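Local coordinates for leucine aminopeptidase (Parabacteroides distasonis, PDB 3TC8), which probably acts as a zinc-dependent exopeptidase of peptidase family M28, removing N-terminal residues from peptides, although relatedness to glutaminyl cyclases leaves its exact reaction open, at residues N43-L54 / T78-I86; I138-I149 / G299-Y307. One frame throughout, in Å; residues are numbered along the deposited sequence. Where two conformers were deposited one is given.

Contact 1: N43-L54 / T78-I86; sequences NTAAHKACGDYL and TKLEARNII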
loop_
_atom_site.group_PDB
_atom_site.type_symbol
_atom_site.label_atom_id
_atom_site.label_comp_id
_atom_site.label_asym_id
_atom_site.label_seq_id
_atom_site.Cartn_x
_atom_site.Cartn_y
_atom_site.Cartn_z
ATOM N N ASN A 43 -3.158 15.142 10.194
ATOM C CA ASN A 43 -3.610 16.333 10.933
ATOM C C ASN A 43 -4.554 17.197 10.140
ATOM O O ASN A 43 -5.129 18.110 10.695
ATOM C CB ASN A 43 -2.471 17.168 11.518
ATOM C CG ASN A 43 -1.642 16.409 12.514
ATOM O OD1 ASN A 43 -2.032 15.366 12.982
ATOM N ND2 ASN A 43 -0.488 16.957 12.853
ATOM N N THR A 44 -4.810 16.946 8.880
ATOM C CA THR A 44 -5.728 17.747 8.076
ATOM C C THR A 44 -7.136 17.194 8.072
ATOM O O THR A 44 -7.389 16.008 8.326
ATOM C CB THR A 44 -5.257 17.875 6.621
ATOM O OG1 THR A 44 -5.341 16.596 5.946
ATOM C CG2 THR A 44 -3.866 18.466 6.502
ATOM N N ALA A 45 -8.064 18.070 7.711
ATOM C CA ALA A 45 -9.447 17.662 7.529
ATOM C C ALA A 45 -9.612 16.572 6.481
ATOM O O ALA A 45 -10.438 15.671 6.653
ATOM C CB ALA A 45 -10.338 18.882 7.187
ATOM N N ALA A 46 -8.875 16.662 5.389
ATOM C CA ALA A 46 -8.965 15.647 4.301
ATOM C C ALA A 46 -8.566 14.278 4.826
ATOM O O ALA A 46 -9.209 13.278 4.494
ATOM C CB ALA A 46 -8.110 16.031 3.151
ATOM N N HIS A 47 -7.527 14.225 5.646
ATOM C CA HIS A 47 -7.087 12.963 6.252
ATOM C C HIS A 47 -8.159 12.367 7.150
ATOM O O HIS A 47 -8.488 11.187 7.050
ATOM C CB HIS A 47 -5.781 13.254 6.987
ATOM C CG HIS A 47 -5.081 12.074 7.571
ATOM N ND1 HIS A 47 -5.324 11.627 8.848
ATOM C CD2 HIS A 47 -4.080 11.307 7.052
ATOM C CE1 HIS A 47 -4.474 10.631 9.080
ATOM N NE2 HIS A 47 -3.729 10.409 8.013
ATOM N N LYS A 48 -8.754 13.196 8.000
ATOM C CA LYS A 48 -9.757 12.671 8.886
ATOM C C LYS A 48 -10.990 12.175 8.110
ATOM O O LYS A 48 -11.554 11.114 8.410
ATOM C CB LYS A 48 -10.044 13.703 9.962
ATOM C CG LYS A 48 -8.803 13.882 10.853
ATOM C CD LYS A 48 -8.943 14.984 11.887
ATOM C CE LYS A 48 -7.577 15.355 12.489
ATOM N NZ LYS A 48 -6.888 14.209 13.129
ATOM N N ALA A 49 -11.402 12.933 7.097
ATOM C CA ALA A 49 -12.567 12.563 6.300
ATOM C C ALA A 49 -12.296 11.294 5.495
ATOM O O ALA A 49 -13.149 10.369 5.449
ATOM C CB ALA A 49 -12.973 13.710 5.381
ATOM N N CYS A 50 -11.141 11.182 4.881
ATOM C CA CYS A 50 -10.825 10.000 4.108
ATOM C C CYS A 50 -10.676 8.765 4.976
ATOM O O CYS A 50 -11.175 7.706 4.631
ATOM C CB CYS A 50 -9.573 10.249 3.284
ATOM S SG CYS A 50 -9.212 8.898 2.123
ATOM N N GLY A 51 -10.077 8.901 6.138
ATOM C CA GLY A 51 -9.970 7.773 7.028
ATOM C C GLY A 51 -11.310 7.243 7.449
ATOM O O GLY A 51 -11.550 6.046 7.519
ATOM N N ASP A 52 -12.221 8.166 7.758
ATOM C CA ASP A 52 -13.581 7.756 8.086
ATOM C C ASP A 52 -14.263 6.993 6.947
ATOM O O ASP A 52 -14.937 5.986 7.164
ATOM C CB ASP A 52 -14.452 8.964 8.470
ATOM C CG ASP A 52 -14.110 9.608 9.797
ATOM O OD1 ASP A 52 -13.221 9.147 10.513
ATOM O OD2 ASP A 52 -14.810 10.598 10.115
ATOM N N TYR A 53 -14.061 7.467 5.725
ATOM C CA TYR A 53 -14.568 6.811 4.529
ATOM C C TYR A 53 -13.978 5.410 4.343
ATOM O O TYR A 53 -14.714 4.452 4.100
ATOM C CB TYR A 53 -14.264 7.708 3.325
ATOM C CG TYR A 53 -14.553 7.035 2.000
ATOM C CD1 TYR A 53 -15.831 6.864 1.525
ATOM C CD2 TYR A 53 -13.526 6.513 1.264
ATOM C CE1 TYR A 53 -16.095 6.202 0.344
ATOM C CE2 TYR A 53 -13.760 5.808 0.046
ATOM C CZ TYR A 53 -15.081 5.624 -0.358
ATOM O OH TYR A 53 -15.368 4.960 -1.521
ATOM N N LEU A 54 -12.671 5.268 4.510
ATOM C CA LEU A 54 -12.039 3.974 4.353
ATOM C C LEU A 54 -12.538 2.978 5.390
ATOM O O LEU A 54 -12.814 1.817 5.079
ATOM C CB LEU A 54 -10.504 4.116 4.460
ATOM C CG LEU A 54 -9.852 4.914 3.347
ATOM C CD1 LEU A 54 -8.364 5.094 3.627
ATOM C CD2 LEU A 54 -10.092 4.292 1.967
ATOM N N THR A 78 6.914 17.266 14.438
ATOM C CA THR A 78 5.447 17.415 14.354
ATOM C C THR A 78 4.807 16.153 14.959
ATOM O O THR A 78 5.181 15.025 14.610
ATOM C CB THR A 78 4.968 17.571 12.879
ATOM O OG1 THR A 78 5.676 18.657 12.288
ATOM C CG2 THR A 78 3.452 17.866 12.781
ATOM N N LYS A 79 3.815 16.357 15.803
ATOM C CA LYS A 79 3.037 15.294 16.347
ATOM C C LYS A 79 1.918 15.011 15.339
ATOM O O LYS A 79 1.075 15.884 15.044
ATOM C CB LYS A 79 2.501 15.720 17.702
ATOM C CG LYS A 79 3.624 15.955 18.752
ATOM C CD LYS A 79 4.406 14.721 19.060
ATOM C CE LYS A 79 5.579 15.028 19.976
ATOM N NZ LYS A 79 6.330 13.788 20.306
ATOM N N LEU A 80 1.887 13.800 14.833
ATOM C CA LEU A 80 0.916 13.357 13.832
ATOM C C LEU A 80 -0.171 12.551 14.485
ATOM O O LEU A 80 0.099 11.561 15.183
ATOM C CB LEU A 80 1.607 12.499 12.776
ATOM C CG LEU A 80 2.802 13.120 12.070
ATOM C CD1 LEU A 80 3.381 12.133 11.038
ATOM C CD2 LEU A 80 2.462 14.484 11.448
ATOM N N GLU A 81 -1.416 12.961 14.240
ATOM C CA GLU A 81 -2.606 12.250 14.702
ATOM C C GLU A 81 -2.871 11.109 13.730
ATOM O O GLU A 81 -3.630 11.255 12.755
ATOM C CB GLU A 81 -3.774 13.245 14.732
ATOM C CG GLU A 81 -3.466 14.408 15.654
ATOM C CD GLU A 81 -4.546 15.465 15.731
ATOM O OE1 GLU A 81 -5.132 15.799 14.645
ATOM O OE2 GLU A 81 -4.730 16.000 16.898
ATOM N N ALA A 82 -2.164 10.006 13.912
ATOM C CA ALA A 82 -2.152 8.893 12.966
ATOM C C ALA A 82 -3.267 7.899 13.274
ATOM O O ALA A 82 -3.716 7.748 14.423
ATOM C CB ALA A 82 -0.799 8.210 13.009
ATOM N N ARG A 83 -3.689 7.205 12.225
ATOM C CA ARG A 83 -4.751 6.227 12.320
ATOM C C ARG A 83 -4.477 5.109 11.319
ATOM O O ARG A 83 -4.596 5.292 10.113
ATOM C CB ARG A 83 -6.103 6.884 12.040
ATOM C CG ARG A 83 -7.231 5.908 12.003
ATOM C CD ARG A 83 -8.612 6.464 12.080
ATOM N NE ARG A 83 -8.818 7.589 11.152
ATOM C CZ ARG A 83 -10.008 8.074 10.804
ATOM N NH1 ARG A 83 -11.097 7.371 11.000
ATOM N NH2 ARG A 83 -10.062 9.219 10.185
ATOM N N ASN A 84 -4.053 3.954 11.828
ATOM C CA ASN A 84 -3.980 2.742 11.013
ATOM C C ASN A 84 -5.359 2.096 11.002
ATOM O O ASN A 84 -6.029 2.055 12.021
ATOM C CB ASN A 84 -2.954 1.752 11.564
ATOM C CG ASN A 84 -1.543 2.278 11.598
ATOM O OD1 ASN A 84 -1.081 2.931 10.661
ATOM N ND2 ASN A 84 -0.807 1.923 12.662
ATOM N N ILE A 85 -5.796 1.642 9.836
ATOM C CA ILE A 85 -7.128 1.087 9.669
ATOM C C ILE A 85 -7.013 -0.362 9.270
ATOM O O ILE A 85 -6.422 -0.679 8.254
ATOM C CB ILE A 85 -7.942 1.910 8.664
ATOM C CG1 ILE A 85 -7.992 3.394 9.044
ATOM C CG2 ILE A 85 -9.335 1.326 8.454
ATOM C CD1 ILE A 85 -8.474 4.323 7.972
ATOM N N ILE A 86 -7.593 -1.235 10.092
ATOM C CA ILE A 86 -7.476 -2.665 9.915
ATOM C C ILE A 86 -8.860 -3.281 9.698
ATOM O O ILE A 86 -9.737 -3.035 10.482
ATOM C CB ILE A 86 -6.830 -3.357 11.145
ATOM C CG1 ILE A 86 -5.439 -2.794 11.439
ATOM C CG2 ILE A 86 -6.784 -4.887 10.938
ATOM C CD1 ILE A 86 -5.316 -1.807 12.511
HETATM O O HOH W 1 -4.968 13.143 11.245
HETATM O O HOH W 2 -5.665 18.189 13.541
HETATM O O HOH W 3 -6.524 10.828 13.045
#
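E81 reaches from strand 79-86 toward the start of helix 45-54, where N43 and K48 receive it. In the conformer described, one of two deposited for both E81 and K48, its CB and CG lie beside N43, CG being 3.2 Å from N43 OD1. The chain then runs on extended, CD passes near K48 NZ, and OE1 takes a salt bridge from K48 NZ at 2.8 Å, met from above the carboxylate plane. The N43 amide stands nearly perpendicular to this carboxylate and reads the strand backbone like an added peptide group: OD1 accepts from E81 N (2.8 Å, in the carbonyl plane, N-H...O 169°) and ND2 donates to K79 O at 2.9 Å. One turn beyond K48, the guanidinium of R83 lies with a face against G51 CA (3.5 Å from NH2), where a side chain would collide. At its edge NH1 makes a salt bridge to D52 OD1 at 2.8 Å, nearly along the C-O axis, with the carboxylate turned steeply, and NH2 gives a bent bond to K48 O (3.0 Å). NH1 also hydrogen-bonds Q67 OE1. With its charge buried, R83 probably depends on D52 for neutralisation and on K48 O to satisfy NH2.

Contact 2: I138-I149 / G299-Y307; sequences IARQIGQKAPGI and GQTVLEVIY
Y307 turns its ring back beside its own backbone N (chi1 -80°), which brings one ring face against P147, while I138 likewise keeps CG1 beside its backbone N and pushes CD1 into the facing helix. The two helices, neighbours on one face of the central sheet of the α/β zinc-exopeptidase fold, cross at -36°, and I138 forms a knob-into-hole contact, set among G299, V302, L303 and I306. Its CD1 meets V302 CG1 at 3.9 Å, the two side chains crossing at about a right angle, while the I138 and L303 side chains slide past each other, CG2 against CD2. One turn later I142 CD1 abuts I306 CD1 at 3.9 Å, and both side chains rest on I151 of the sheet. P147 CB sits over the ring centre of Y307, 3.6 Å from the centroid and 11° off the normal, a CH-pi contact, while the phenol OH donates to K145 O at 2.6 Å, nearly in line with that carbonyl. A phenylalanine in place of Y307 would keep the ring but lack this donor, and would probably leave K145 O without its mate. Water 4 donates to both P147 O and Y307 O, at 2.7 Å each.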
loop_
_atom_site.group_PDB
_atom_site.type_symbol
_atom_site.label_atom_id
_atom_site.label_comp_id
_atom_site.label_asym_id
_atom_site.label_seq_id
_atom_site.Cartn_x
_atom_site.Cartn_y
_atom_site.Cartn_z
ATOM N N ILE A 138 -10.359 -5.620 -3.663
ATOM C CA ILE A 138 -10.073 -6.972 -3.185
ATOM C C ILE A 138 -10.952 -7.304 -1.989
ATOM O O ILE A 138 -11.590 -8.348 -1.922
ATOM C CB ILE A 138 -8.575 -7.132 -2.889
ATOM C CG1 ILE A 138 -7.778 -7.196 -4.188
ATOM C CG2 ILE A 138 -8.293 -8.369 -1.994
ATOM C CD1 ILE A 138 -6.333 -6.880 -4.047
ATOM N N ALA A 139 -11.044 -6.365 -1.033
ATOM C CA ALA A 139 -11.827 -6.567 0.148
ATOM C C ALA A 139 -13.327 -6.675 -0.183
ATOM O O ALA A 139 -14.061 -7.454 0.436
ATOM C CB ALA A 139 -11.559 -5.397 1.137
ATOM N N ARG A 140 -13.787 -5.904 -1.172
ATOM C CA ARG A 140 -15.150 -6.009 -1.614
ATOM C C ARG A 140 -15.471 -7.409 -2.105
ATOM O O ARG A 140 -16.500 -8.016 -1.794
ATOM C CB ARG A 140 -15.460 -4.975 -2.705
ATOM C CG ARG A 140 -16.935 -4.884 -3.047
ATOM C CD ARG A 140 -17.256 -3.773 -4.038
ATOM N NE ARG A 140 -16.778 -4.081 -5.388
ATOM C CZ ARG A 140 -17.517 -4.553 -6.365
ATOM N NH1 ARG A 140 -18.831 -4.741 -6.253
ATOM N NH2 ARG A 140 -16.929 -4.818 -7.491
ATOM N N GLN A 141 -14.542 -7.994 -2.860
ATOM C CA GLN A 141 -14.703 -9.355 -3.344
ATOM C C GLN A 141 -14.634 -10.383 -2.214
ATOM O O GLN A 141 -15.435 -11.322 -2.181
ATOM C CB GLN A 141 -13.667 -9.668 -4.385
ATOM C CG GLN A 141 -13.782 -8.829 -5.675
ATOM C CD GLN A 141 -15.104 -8.911 -6.347
ATOM O OE1 GLN A 141 -15.752 -9.982 -6.352
ATOM N NE2 GLN A 141 -15.559 -7.796 -6.929
ATOM N N ILE A 142 -13.738 -10.199 -1.263
ATOM C CA ILE A 142 -13.642 -11.096 -0.132
ATOM C C ILE A 142 -14.936 -11.085 0.667
ATOM O O ILE A 142 -15.424 -12.128 1.101
ATOM C CB ILE A 142 -12.427 -10.726 0.782
ATOM C CG1 ILE A 142 -11.121 -10.981 0.058
ATOM C CG2 ILE A 142 -12.500 -11.450 2.125
ATOM C CD1 ILE A 142 -9.929 -10.279 0.700
ATOM N N GLY A 143 -15.527 -9.901 0.871
ATOM C CA GLY A 143 -16.752 -9.823 1.602
ATOM C C GLY A 143 -17.887 -10.617 0.948
ATOM O O GLY A 143 -18.774 -11.102 1.617
ATOM N N GLN A 144 -17.870 -10.721 -0.370
ATOM C CA GLN A 144 -18.903 -11.460 -1.104
ATOM C C GLN A 144 -18.613 -12.957 -1.214
ATOM O O GLN A 144 -19.557 -13.739 -1.397
ATOM C CB GLN A 144 -19.032 -10.909 -2.530
ATOM C CG GLN A 144 -19.537 -9.424 -2.666
ATOM C CD GLN A 144 -19.339 -8.744 -4.139
ATOM O OE1 GLN A 144 -19.955 -7.689 -4.473
ATOM N NE2 GLN A 144 -18.522 -9.358 -4.980
ATOM N N LYS A 145 -17.370 -13.401 -1.082
ATOM C CA LYS A 145 -16.996 -14.798 -1.290
ATOM C C LYS A 145 -15.763 -15.106 -0.446
ATOM O O LYS A 145 -14.666 -14.698 -0.757
ATOM C CB LYS A 145 -16.704 -15.099 -2.771
ATOM C CG LYS A 145 -16.408 -16.574 -3.015
ATOM C CD LYS A 145 -16.059 -16.805 -4.482
ATOM C CE LYS A 145 -16.088 -18.280 -4.946
ATOM N NZ LYS A 145 -16.398 -18.262 -6.427
ATOM N N ALA A 146 -15.925 -15.828 0.639
ATOM C CA ALA A 146 -14.828 -16.091 1.571
ATOM C C ALA A 146 -13.757 -16.921 0.857
ATOM O O ALA A 146 -14.084 -17.935 0.289
ATOM C CB ALA A 146 -15.349 -16.863 2.810
ATOM N N PRO A 147 -12.469 -16.535 0.953
ATOM C CA PRO A 147 -11.427 -17.372 0.402
ATOM C C PRO A 147 -11.070 -18.585 1.197
ATOM O O PRO A 147 -10.381 -19.458 0.674
ATOM C CB PRO A 147 -10.230 -16.440 0.291
ATOM C CG PRO A 147 -10.446 -15.428 1.357
ATOM C CD PRO A 147 -11.929 -15.236 1.372
ATOM N N GLY A 148 -11.514 -18.718 2.417
ATOM C CA GLY A 148 -11.104 -19.966 3.156
ATOM C C GLY A 148 -9.897 -19.841 4.071
ATOM O O GLY A 148 -9.588 -20.764 4.804
ATOM N N ILE A 149 -9.256 -18.698 4.045
ATOM C CA ILE A 149 -8.248 -18.303 5.004
ATOM C C ILE A 149 -8.624 -16.941 5.510
ATOM O O ILE A 149 -9.414 -16.232 4.884
ATOM C CB ILE A 149 -6.882 -18.256 4.367
ATOM C CG1 ILE A 149 -6.885 -17.444 3.072
ATOM C CG2 ILE A 149 -6.445 -19.675 4.070
ATOM C CD1 ILE A 149 -5.566 -16.892 2.732
ATOM N N GLY A 299 -4.422 -6.396 -8.965
ATOM C CA GLY A 299 -5.489 -6.892 -8.145
ATOM C C GLY A 299 -5.907 -8.317 -8.448
ATOM O O GLY A 299 -6.179 -9.079 -7.499
ATOM N N GLN A 300 -6.012 -8.644 -9.724
ATOM C CA GLN A 300 -6.413 -9.996 -10.074
ATOM C C GLN A 300 -5.347 -10.998 -9.653
ATOM O O GLN A 300 -5.696 -12.113 -9.244
ATOM C CB GLN A 300 -6.719 -10.087 -11.577
ATOM C CG GLN A 300 -7.471 -11.383 -11.925
ATOM C CD GLN A 300 -8.824 -11.422 -11.296
ATOM O OE1 GLN A 300 -9.585 -10.466 -11.419
ATOM N NE2 GLN A 300 -9.138 -12.477 -10.558
ATOM N N THR A 301 -4.084 -10.631 -9.775
ATOM C CA THR A 301 -3.004 -11.517 -9.320
ATOM C C THR A 301 -3.120 -11.790 -7.833
ATOM O O THR A 301 -3.008 -12.939 -7.378
ATOM C CB THR A 301 -1.628 -10.944 -9.713
ATOM O OG1 THR A 301 -1.535 -10.858 -11.124
ATOM C CG2 THR A 301 -0.468 -11.770 -9.155
ATOM N N VAL A 302 -3.381 -10.741 -7.012
ATOM C CA VAL A 302 -3.507 -10.964 -5.610
ATOM C C VAL A 302 -4.695 -11.881 -5.313
ATOM O O VAL A 302 -4.613 -12.769 -4.461
ATOM C CB VAL A 302 -3.592 -9.617 -4.828
ATOM C CG1 VAL A 302 -3.964 -9.855 -3.395
ATOM C CG2 VAL A 302 -2.284 -8.852 -4.939
ATOM N N LEU A 303 -5.840 -11.659 -5.959
ATOM C CA LEU A 303 -6.977 -12.554 -5.731
ATOM C C LEU A 303 -6.616 -14.008 -6.047
ATOM O O LEU A 303 -6.969 -14.923 -5.345
ATOM C CB LEU A 303 -8.185 -12.121 -6.592
ATOM C CG LEU A 303 -8.876 -10.837 -6.145
ATOM C CD1 LEU A 303 -9.969 -10.476 -7.129
ATOM C CD2 LEU A 303 -9.446 -10.953 -4.753
ATOM N N GLU A 304 -5.987 -14.204 -7.185
ATOM C CA GLU A 304 -5.579 -15.569 -7.584
ATOM C C GLU A 304 -4.745 -16.252 -6.511
ATOM O O GLU A 304 -4.947 -17.423 -6.221
ATOM C CB GLU A 304 -4.857 -15.533 -8.913
ATOM C CG GLU A 304 -4.472 -16.921 -9.470
ATOM C CD GLU A 304 -5.676 -17.716 -9.985
ATOM O OE1 GLU A 304 -6.700 -17.107 -10.364
ATOM O OE2 GLU A 304 -5.580 -18.966 -10.089
ATOM N N VAL A 305 -3.812 -15.518 -5.915
ATOM C CA VAL A 305 -2.928 -16.039 -4.940
ATOM C C VAL A 305 -3.651 -16.385 -3.628
ATOM O O VAL A 305 -3.478 -17.482 -3.038
ATOM C CB VAL A 305 -1.799 -15.021 -4.753
ATOM C CG1 VAL A 305 -0.942 -15.370 -3.537
ATOM C CG2 VAL A 305 -0.975 -14.962 -6.030
ATOM N N ILE A 306 -4.472 -15.456 -3.123
ATOM C CA ILE A 306 -5.083 -15.677 -1.832
ATOM C C ILE A 306 -6.224 -16.695 -1.889
ATOM O O ILE A 306 -6.493 -17.348 -0.896
ATOM C CB ILE A 306 -5.519 -14.369 -1.117
ATOM C CG1 ILE A 306 -6.719 -13.701 -1.835
ATOM C CG2 ILE A 306 -4.326 -13.413 -0.992
ATOM C CD1 ILE A 306 -7.220 -12.434 -1.196
ATOM N N TYR A 307 -6.900 -16.798 -3.029
ATOM C CA TYR A 307 -7.957 -17.789 -3.186
ATOM C C TYR A 307 -7.445 -19.115 -3.672
ATOM O O TYR A 307 -8.147 -20.118 -3.461
ATOM C CB TYR A 307 -8.994 -17.305 -4.204
ATOM C CG TYR A 307 -9.996 -16.319 -3.637
ATOM C CD1 TYR A 307 -9.698 -14.959 -3.499
ATOM C CD2 TYR A 307 -11.237 -16.732 -3.243
ATOM C CE1 TYR A 307 -10.630 -14.060 -3.001
ATOM C CE2 TYR A 307 -12.179 -15.840 -2.715
ATOM C CZ TYR A 307 -11.879 -14.495 -2.567
ATOM O OH TYR A 307 -12.760 -13.559 -2.118
HETATM O O HOH W 4 -10.375 -20.265 -1.934
#

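How the contacts relate
Contacts 1 and 2 are each partly buried and use different elements: a helix beside a sheet strand in contact 1, two helices and the turn after one of them in contact 2. Their centres are about 26 Å apart and they do not touch, but strand 150-156 packs against both, with F155 against L54 of contact 1 and I151 against I142 and I306 of contact 2. Salt bridges, amide bonds and waters dominate contact 1, where the side chain of L80 lies about 13 Å from the bound zinc ion. Contact 2, away from the metal site, has a mainly aliphatic interior and turns polar where the helix ends at the surface.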